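Local coordinates for protein putative alpha-L-fucosidase (Bacteroides thetaiotaomicron, PDB 3EYP) that probably hydrolyses alpha-L-fucosidic bonds, as a putative lipoprotein of glycoside hydrolase family 29, at residues Ala24-Phe28 / Trp59-Leu63; Thr32-Asn38 / Ser261-Glu267. One frame throughout, in Å; residues are numbered along the deposited sequence.

Contact 1: Ala24-Phe28 / Trp59-Leu63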
loop_
_atom_site.group_PDB
_atom_site.type_symbol
_atom_site.label_atom_id
_atom_site.label_comp_id
_atom_site.label_asym_id
_atom_site.label_seq_id
_atom_site.Cartn_x
_atom_site.Cartn_y
_atom_site.Cartn_z
ATOM N N ALA A 24 -3.582 -1.813 -6.987
ATOM C CA ALA A 24 -4.945 -1.360 -7.337
ATOM C C ALA A 24 -6.062 -2.087 -6.585
ATOM O O ALA A 24 -5.973 -3.239 -6.302
ATOM C CB ALA A 24 -5.194 -1.419 -8.843
ATOM N N PHE A 25 -7.117 -1.328 -6.245
ATOM C CA PHE A 25 -8.350 -1.895 -5.709
ATOM C C PHE A 25 -9.355 -1.761 -6.854
ATOM O O PHE A 25 -9.282 -0.834 -7.617
ATOM C CB PHE A 25 -8.902 -1.025 -4.569
ATOM C CG PHE A 25 -9.181 -1.748 -3.281
ATOM C CD1 PHE A 25 -9.440 -3.114 -3.235
ATOM C CD2 PHE A 25 -9.227 -1.012 -2.078
ATOM C CE1 PHE A 25 -9.719 -3.709 -2.085
ATOM C CE2 PHE A 25 -9.512 -1.625 -0.900
ATOM C CZ PHE A 25 -9.740 -2.964 -0.876
ATOM N N PHE A 26 -10.213 -2.743 -6.993
ATOM C CA PHE A 26 -11.282 -2.745 -7.992
ATOM C C PHE A 26 -12.560 -3.096 -7.280
ATOM O O PHE A 26 -12.851 -4.277 -7.035
ATOM C CB PHE A 26 -11.054 -3.760 -9.115
ATOM C CG PHE A 26 -9.914 -3.413 -10.046
ATOM C CD1 PHE A 26 -9.854 -2.205 -10.644
ATOM C CD2 PHE A 26 -8.924 -4.343 -10.316
ATOM C CE1 PHE A 26 -8.830 -1.884 -11.473
ATOM C CE2 PHE A 26 -7.886 -4.027 -11.162
ATOM C CZ PHE A 26 -7.818 -2.801 -11.716
ATOM N N HIS A 27 -13.298 -2.059 -6.900
ATOM C CA HIS A 27 -14.585 -2.208 -6.248
ATOM C C HIS A 27 -15.682 -2.265 -7.336
ATOM O O HIS A 27 -15.970 -1.278 -8.004
ATOM C CB HIS A 27 -14.912 -1.059 -5.295
ATOM C CG HIS A 27 -14.339 -1.228 -3.930
ATOM N ND1 HIS A 27 -12.984 -1.166 -3.699
ATOM C CD2 HIS A 27 -14.922 -1.508 -2.729
ATOM C CE1 HIS A 27 -12.754 -1.395 -2.414
ATOM N NE2 HIS A 27 -13.906 -1.594 -1.798
ATOM N N PHE A 28 -16.205 -3.467 -7.489
ATOM C CA PHE A 28 -17.162 -3.814 -8.549
ATOM C C PHE A 28 -18.066 -4.940 -8.063
ATOM O O PHE A 28 -17.640 -5.912 -7.395
ATOM C CB PHE A 28 -16.384 -4.223 -9.787
ATOM C CG PHE A 28 -17.228 -4.597 -11.001
ATOM C CD1 PHE A 28 -17.993 -3.621 -11.672
ATOM C CD2 PHE A 28 -17.085 -5.865 -11.557
ATOM C CE1 PHE A 28 -18.678 -3.941 -12.822
ATOM C CE2 PHE A 28 -17.790 -6.222 -12.724
ATOM C CZ PHE A 28 -18.585 -5.286 -13.355
ATOM N N TRP A 59 -8.618 -3.152 -17.724
ATOM C CA TRP A 59 -8.267 -2.781 -16.349
ATOM C C TRP A 59 -6.775 -2.925 -16.229
ATOM O O TRP A 59 -6.159 -2.077 -15.619
ATOM C CB TRP A 59 -8.918 -3.642 -15.282
ATOM C CG TRP A 59 -10.401 -3.796 -15.316
ATOM C CD1 TRP A 59 -11.278 -3.280 -16.240
ATOM C CD2 TRP A 59 -11.164 -4.577 -14.433
ATOM N NE1 TRP A 59 -12.538 -3.655 -15.959
ATOM C CE2 TRP A 59 -12.521 -4.456 -14.844
ATOM C CE3 TRP A 59 -10.857 -5.312 -13.287
ATOM C CZ2 TRP A 59 -13.575 -5.091 -14.176
ATOM C CZ3 TRP A 59 -11.904 -5.962 -12.613
ATOM C CH2 TRP A 59 -13.266 -5.823 -13.053
ATOM N N MET A 60 -6.214 -4.005 -16.793
ATOM C CA MET A 60 -4.772 -4.276 -16.638
ATOM C C MET A 60 -3.964 -3.242 -17.411
ATOM O O MET A 60 -2.878 -2.871 -17.029
ATOM C CB MET A 60 -4.338 -5.665 -17.089
ATOM C CG MET A 60 -4.796 -6.895 -16.261
ATOM S SD MET A 60 -4.867 -6.762 -14.469
ATOM C CE MET A 60 -6.588 -7.035 -14.162
ATOM N N GLN A 61 -4.505 -2.761 -18.495
ATOM C CA GLN A 61 -3.777 -1.725 -19.307
ATOM C C GLN A 61 -3.679 -0.421 -18.533
ATOM O O GLN A 61 -2.660 0.288 -18.528
ATOM C CB GLN A 61 -4.467 -1.524 -20.654
ATOM C CG GLN A 61 -4.327 -2.709 -21.576
ATOM C CD GLN A 61 -5.485 -2.875 -22.557
ATOM O OE1 GLN A 61 -6.162 -1.912 -22.910
ATOM N NE2 GLN A 61 -5.699 -4.124 -23.021
ATOM N N THR A 62 -4.737 -0.148 -17.790
ATOM C CA THR A 62 -4.729 0.997 -16.860
ATOM C C THR A 62 -3.541 0.896 -15.865
ATOM O O THR A 62 -2.792 1.846 -15.643
ATOM C CB THR A 62 -6.091 1.170 -16.150
ATOM O OG1 THR A 62 -7.065 1.606 -17.126
ATOM C CG2 THR A 62 -6.041 2.238 -15.009
ATOM N N LEU A 63 -3.412 -0.272 -15.286
ATOM C CA LEU A 63 -2.386 -0.534 -14.293
ATOM C C LEU A 63 -1.017 -0.511 -14.896
ATOM O O LEU A 63 -0.077 -0.057 -14.257
ATOM C CB LEU A 63 -2.586 -1.861 -13.584
ATOM C CG LEU A 63 -3.914 -1.996 -12.839
ATOM C CD1 LEU A 63 -3.897 -3.216 -11.954
ATOM C CD2 LEU A 63 -4.351 -0.685 -12.047
#
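Trp59 and Leu63 of helix 56-65 pack against Ala24 and Phe26 of strand 22-26 and Phe28 just beyond it, a strand-to-helix layer of the TIM barrel. The helix belongs to a beta-alpha-beta crossover, since the chain returns from it to the parallel neighbouring strand 70-76. The axes of the short segments run roughly antiparallel, 10.8 Å apart at closest approach, and the interface is buried and apolar with no hydrogen bond across it. Trp59 leads, its CG anti to the carbonyl carbon (chi1 -53°), a torsion that carries the indole along the strand toward its C-terminal end. Its CE3 sits over one face of the Phe26 ring, offset toward the rim and 3.7 Å from Phe26 CD2, with the six-membered ring inclined by 48° to the phenyl plane. The far edge of the same indole goes on to Phe28 in a T-shaped pair, planes at 80°, where Trp59 CH2 lies 4.1 Å from Phe28 CD2. The three rings thus form an aromatic cluster, and the bond from Trp59 NE1 to the carbonyl of Gly302 helps to set how the indole is turned. Met60 starts away from the strand, but its chain bends back so that CE reaches within 4.4 Å of Phe26 CE2, while its flank rests on helix 105-116. One turn on from Trp59, Leu63 sets both methyls between Ala24 and Phe26. With an alanine in place of this phenylalanine, the six-membered ring of Trp59 would probably lose the face it lies against and Leu63 CD1 its aromatic neighbour, leaving a gap between strand and helix. Leu63 CD1 lies 4.0 Å from Phe26 CZ, and Leu63 CD2 presses on Ala24 CB at 3.4 Å, closer than usual van der Waals contact.

Contact 2: Thr32-Asn38 / Ser261-Glu267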
loop_
_atom_site.group_PDB
_atom_site.type_symbol
_atom_site.label_atom_id
_atom_site.label_comp_id
_atom_site.label_asym_id
_atom_site.label_seq_id
_atom_site.Cartn_x
_atom_site.Cartn_y
_atom_site.Cartn_z
ATOM N N THR A 32 -22.926 -1.617 -8.161
ATOM C CA THR A 32 -22.607 -0.829 -9.312
ATOM C C THR A 32 -23.840 -0.672 -10.214
ATOM O O THR A 32 -23.938 0.263 -10.971
ATOM C CB THR A 32 -21.520 -1.516 -10.207
ATOM O OG1 THR A 32 -20.364 -1.850 -9.410
ATOM C CG2 THR A 32 -21.089 -0.627 -11.392
ATOM N N PHE A 33 -24.733 -1.620 -10.085
ATOM C CA PHE A 33 -25.932 -1.699 -10.982
ATOM C C PHE A 33 -27.152 -1.155 -10.296
ATOM O O PHE A 33 -28.266 -1.068 -10.891
ATOM C CB PHE A 33 -26.132 -3.098 -11.501
ATOM C CG PHE A 33 -25.055 -3.483 -12.432
ATOM C CD1 PHE A 33 -25.138 -3.163 -13.751
ATOM C CD2 PHE A 33 -23.849 -3.975 -11.937
ATOM C CE1 PHE A 33 -24.072 -3.437 -14.607
ATOM C CE2 PHE A 33 -22.804 -4.235 -12.785
ATOM C CZ PHE A 33 -22.905 -3.951 -14.085
ATOM N N GLU A 34 -26.929 -0.736 -9.059
ATOM C CA GLU A 34 -27.964 -0.012 -8.304
ATOM C C GLU A 34 -27.717 1.447 -8.451
ATOM O O GLU A 34 -26.660 1.860 -8.897
ATOM C CB GLU A 34 -27.961 -0.378 -6.825
ATOM C CG GLU A 34 -28.349 -1.811 -6.469
ATOM C CD GLU A 34 -28.915 -1.914 -5.051
ATOM O OE1 GLU A 34 -28.169 -2.087 -4.062
ATOM O OE2 GLU A 34 -30.145 -1.785 -4.898
ATOM N N GLU A 35 -28.719 2.245 -8.055
ATOM C CA GLU A 35 -28.613 3.697 -8.162
ATOM C C GLU A 35 -28.044 4.287 -6.863
ATOM O O GLU A 35 -28.615 4.209 -5.789
ATOM C CB GLU A 35 -29.956 4.336 -8.537
ATOM C CG GLU A 35 -30.652 3.716 -9.744
ATOM C CD GLU A 35 -29.817 3.664 -11.037
ATOM O OE1 GLU A 35 -29.220 4.687 -11.447
ATOM O OE2 GLU A 35 -29.791 2.584 -11.671
ATOM N N TYR A 36 -26.844 4.792 -7.011
ATOM C CA TYR A 36 -26.138 5.452 -5.943
ATOM C C TYR A 36 -25.977 4.624 -4.702
ATOM O O TYR A 36 -26.336 5.070 -3.638
ATOM C CB TYR A 36 -26.901 6.701 -5.542
ATOM C CG TYR A 36 -26.821 7.830 -6.499
ATOM C CD1 TYR A 36 -25.605 8.381 -6.830
ATOM C CD2 TYR A 36 -27.982 8.411 -7.012
ATOM C CE1 TYR A 36 -25.519 9.441 -7.680
ATOM C CE2 TYR A 36 -27.911 9.487 -7.855
ATOM C CZ TYR A 36 -26.681 10.001 -8.187
ATOM O OH TYR A 36 -26.593 11.066 -9.046
ATOM N N VAL A 37 -25.454 3.423 -4.853
ATOM C CA VAL A 37 -25.178 2.510 -3.718
ATOM C C VAL A 37 -23.710 2.192 -3.543
ATOM O O VAL A 37 -23.032 1.739 -4.478
ATOM C CB VAL A 37 -26.034 1.204 -3.804
ATOM C CG1 VAL A 37 -25.668 0.252 -2.720
ATOM C CG2 VAL A 37 -27.520 1.537 -3.775
ATOM N N ASN A 38 -23.225 2.447 -2.329
ATOM C CA ASN A 38 -21.897 2.055 -1.926
ATOM C C ASN A 38 -21.779 0.952 -0.933
ATOM O O ASN A 38 -20.749 0.326 -0.781
ATOM C CB ASN A 38 -21.120 3.279 -1.415
ATOM C CG ASN A 38 -20.844 4.289 -2.493
ATOM O OD1 ASN A 38 -20.288 3.979 -3.571
ATOM N ND2 ASN A 38 -21.229 5.535 -2.219
ATOM N N SER A 261 -16.372 8.187 -3.858
ATOM C CA SER A 261 -16.970 6.913 -3.418
ATOM C C SER A 261 -16.119 5.731 -3.851
ATOM O O SER A 261 -15.273 5.858 -4.712
ATOM C CB SER A 261 -18.396 6.700 -3.993
ATOM O OG SER A 261 -19.369 7.715 -3.698
ATOM N N TRP A 262 -16.419 4.572 -3.277
ATOM C CA TRP A 262 -15.652 3.342 -3.584
ATOM C C TRP A 262 -16.192 2.602 -4.831
ATOM O O TRP A 262 -15.452 2.027 -5.596
ATOM C CB TRP A 262 -15.680 2.363 -2.444
ATOM C CG TRP A 262 -14.855 2.839 -1.310
ATOM C CD1 TRP A 262 -15.307 3.486 -0.204
ATOM C CD2 TRP A 262 -13.441 2.692 -1.151
ATOM N NE1 TRP A 262 -14.241 3.748 0.662
ATOM C CE2 TRP A 262 -13.091 3.279 0.082
ATOM C CE3 TRP A 262 -12.425 2.163 -1.950
ATOM C CZ2 TRP A 262 -11.774 3.350 0.529
ATOM C CZ3 TRP A 262 -11.115 2.198 -1.458
ATOM C CH2 TRP A 262 -10.810 2.787 -0.242
ATOM N N PHE A 263 -17.498 2.652 -4.991
ATOM C CA PHE A 263 -18.135 2.078 -6.153
ATOM C C PHE A 263 -18.381 3.158 -7.198
ATOM O O PHE A 263 -18.361 4.355 -6.919
ATOM C CB PHE A 263 -19.436 1.341 -5.753
ATOM C CG PHE A 263 -19.191 0.047 -5.108
ATOM C CD1 PHE A 263 -19.199 -1.123 -5.852
ATOM C CD2 PHE A 263 -18.881 -0.032 -3.727
ATOM C CE1 PHE A 263 -18.969 -2.328 -5.260
ATOM C CE2 PHE A 263 -18.648 -1.225 -3.125
ATOM C CZ PHE A 263 -18.657 -2.392 -3.864
ATOM N N TYR A 264 -18.584 2.722 -8.435
ATOM C CA TYR A 264 -18.778 3.662 -9.569
ATOM C C TYR A 264 -20.126 4.361 -9.621
ATOM O O TYR A 264 -21.196 3.720 -9.557
ATOM C CB TYR A 264 -18.578 2.972 -10.945
ATOM C CG TYR A 264 -18.660 3.949 -12.079
ATOM C CD1 TYR A 264 -17.513 4.627 -12.528
ATOM C CD2 TYR A 264 -19.870 4.204 -12.728
ATOM C CE1 TYR A 264 -17.603 5.545 -13.572
ATOM C CE2 TYR A 264 -19.952 5.125 -13.741
ATOM C CZ TYR A 264 -18.826 5.780 -14.176
ATOM O OH TYR A 264 -18.896 6.696 -15.230
ATOM N N HIS A 265 -20.039 5.694 -9.768
ATOM C CA HIS A 265 -21.206 6.532 -10.089
ATOM C C HIS A 265 -20.828 7.519 -11.167
ATOM O O HIS A 265 -19.840 8.214 -11.089
ATOM C CB HIS A 265 -21.764 7.237 -8.816
ATOM C CG HIS A 265 -21.799 6.346 -7.626
ATOM N ND1 HIS A 265 -22.660 5.266 -7.530
ATOM C CD2 HIS A 265 -21.012 6.306 -6.525
ATOM C CE1 HIS A 265 -22.407 4.618 -6.405
ATOM N NE2 HIS A 265 -21.393 5.213 -5.796
ATOM N N ALA A 266 -21.642 7.558 -12.205
ATOM C CA ALA A 266 -21.389 8.428 -13.350
ATOM C C ALA A 266 -21.221 9.866 -12.957
ATOM O O ALA A 266 -20.450 10.618 -13.531
ATOM C CB ALA A 266 -22.523 8.278 -14.460
ATOM N N GLU A 267 -21.919 10.235 -11.917
ATOM C CA GLU A 267 -21.899 11.624 -11.462
ATOM C C GLU A 267 -20.557 12.002 -10.857
ATOM O O GLU A 267 -20.261 13.165 -10.651
ATOM C CB GLU A 267 -23.011 11.881 -10.440
ATOM C CG GLU A 267 -24.429 11.739 -11.034
ATOM C CD GLU A 267 -25.001 10.309 -10.974
ATOM O OE1 GLU A 267 -24.249 9.365 -10.657
ATOM O OE2 GLU A 267 -26.222 10.157 -11.235
HETATM O O HOH W 1 -18.022 -0.139 -9.344
HETATM O O HOH W 2 -23.424 2.922 -10.908
HETATM O O HOH W 3 -24.786 5.027 -9.272
#
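Two loops that follow strands 22-26 and 253-257 of the TIM barrel meet here, with Asn38 of the first set against His265, Phe263 and Ser261 of the second. The carboxamide of Asn38 carries most of the direct polar contact. His265 NE2 donates to Asn38 OD1 at 2.8 Å in a nearly straight bond (166°). The acceptor lies in the imidazole plane, whereas the donor stands 37° out of the amide plane, the two flat groups being steeply turned against each other. Asn38 OD1 also takes a weak bond from Phe263 N at 3.4 Å, and ND2 reaches Ser261 OG through another weak one; that hydroxyl is also bonded to Glu268. Both ends of the amide are thereby engaged, consistent with its orientation, which is set mainly by the His265 bond. With CG anti to the carbonyl carbon (chi1 -42°), the His265 ring is turned toward the first loop, its CE1 edge in plane with Val37 O, and water 3 joins His265 ND1, at 2.8 Å, to Tyr36 N. Further along, Tyr36 OH approaches Glu267 OE2, but Tyr36 is modelled in two conformers and the separation is implausibly short, so this bond is doubtful. At the other end two more waters join the loops. Water 2 donates to both Thr32 O and Tyr264 O, each at 2.7 Å, and water 1 accepts from Thr32 OG1 and from Tyr264 N. Thr32 OG1, which also binds Gly29 N, lies in the plane of the Phe263 ring at its edge, 3.8 Å from Phe263 CD1.

Contacts 1 and 2 have their centres 16 Å apart and touch directly, through packing of 24-28 on Trp262 and Phe263. The shared ground is the side of 24-28 turned from the helix: His27 CB lies 3.1 Å from Trp262 O, Phe25 CD2 is 3.8 Å from Trp262 CZ3, and Phe28 N is 3.7 Å from Phe263 CE1. His27 also meets Phe263 edge-to-face, and His77 is packed with both. A glycerol, probably from the crystallisation liquor, is bonded to His27 NE2 and approaches the Trp262 side chain to about 3 Å, consistent with a sugar-binding pocket at this end of the barrel.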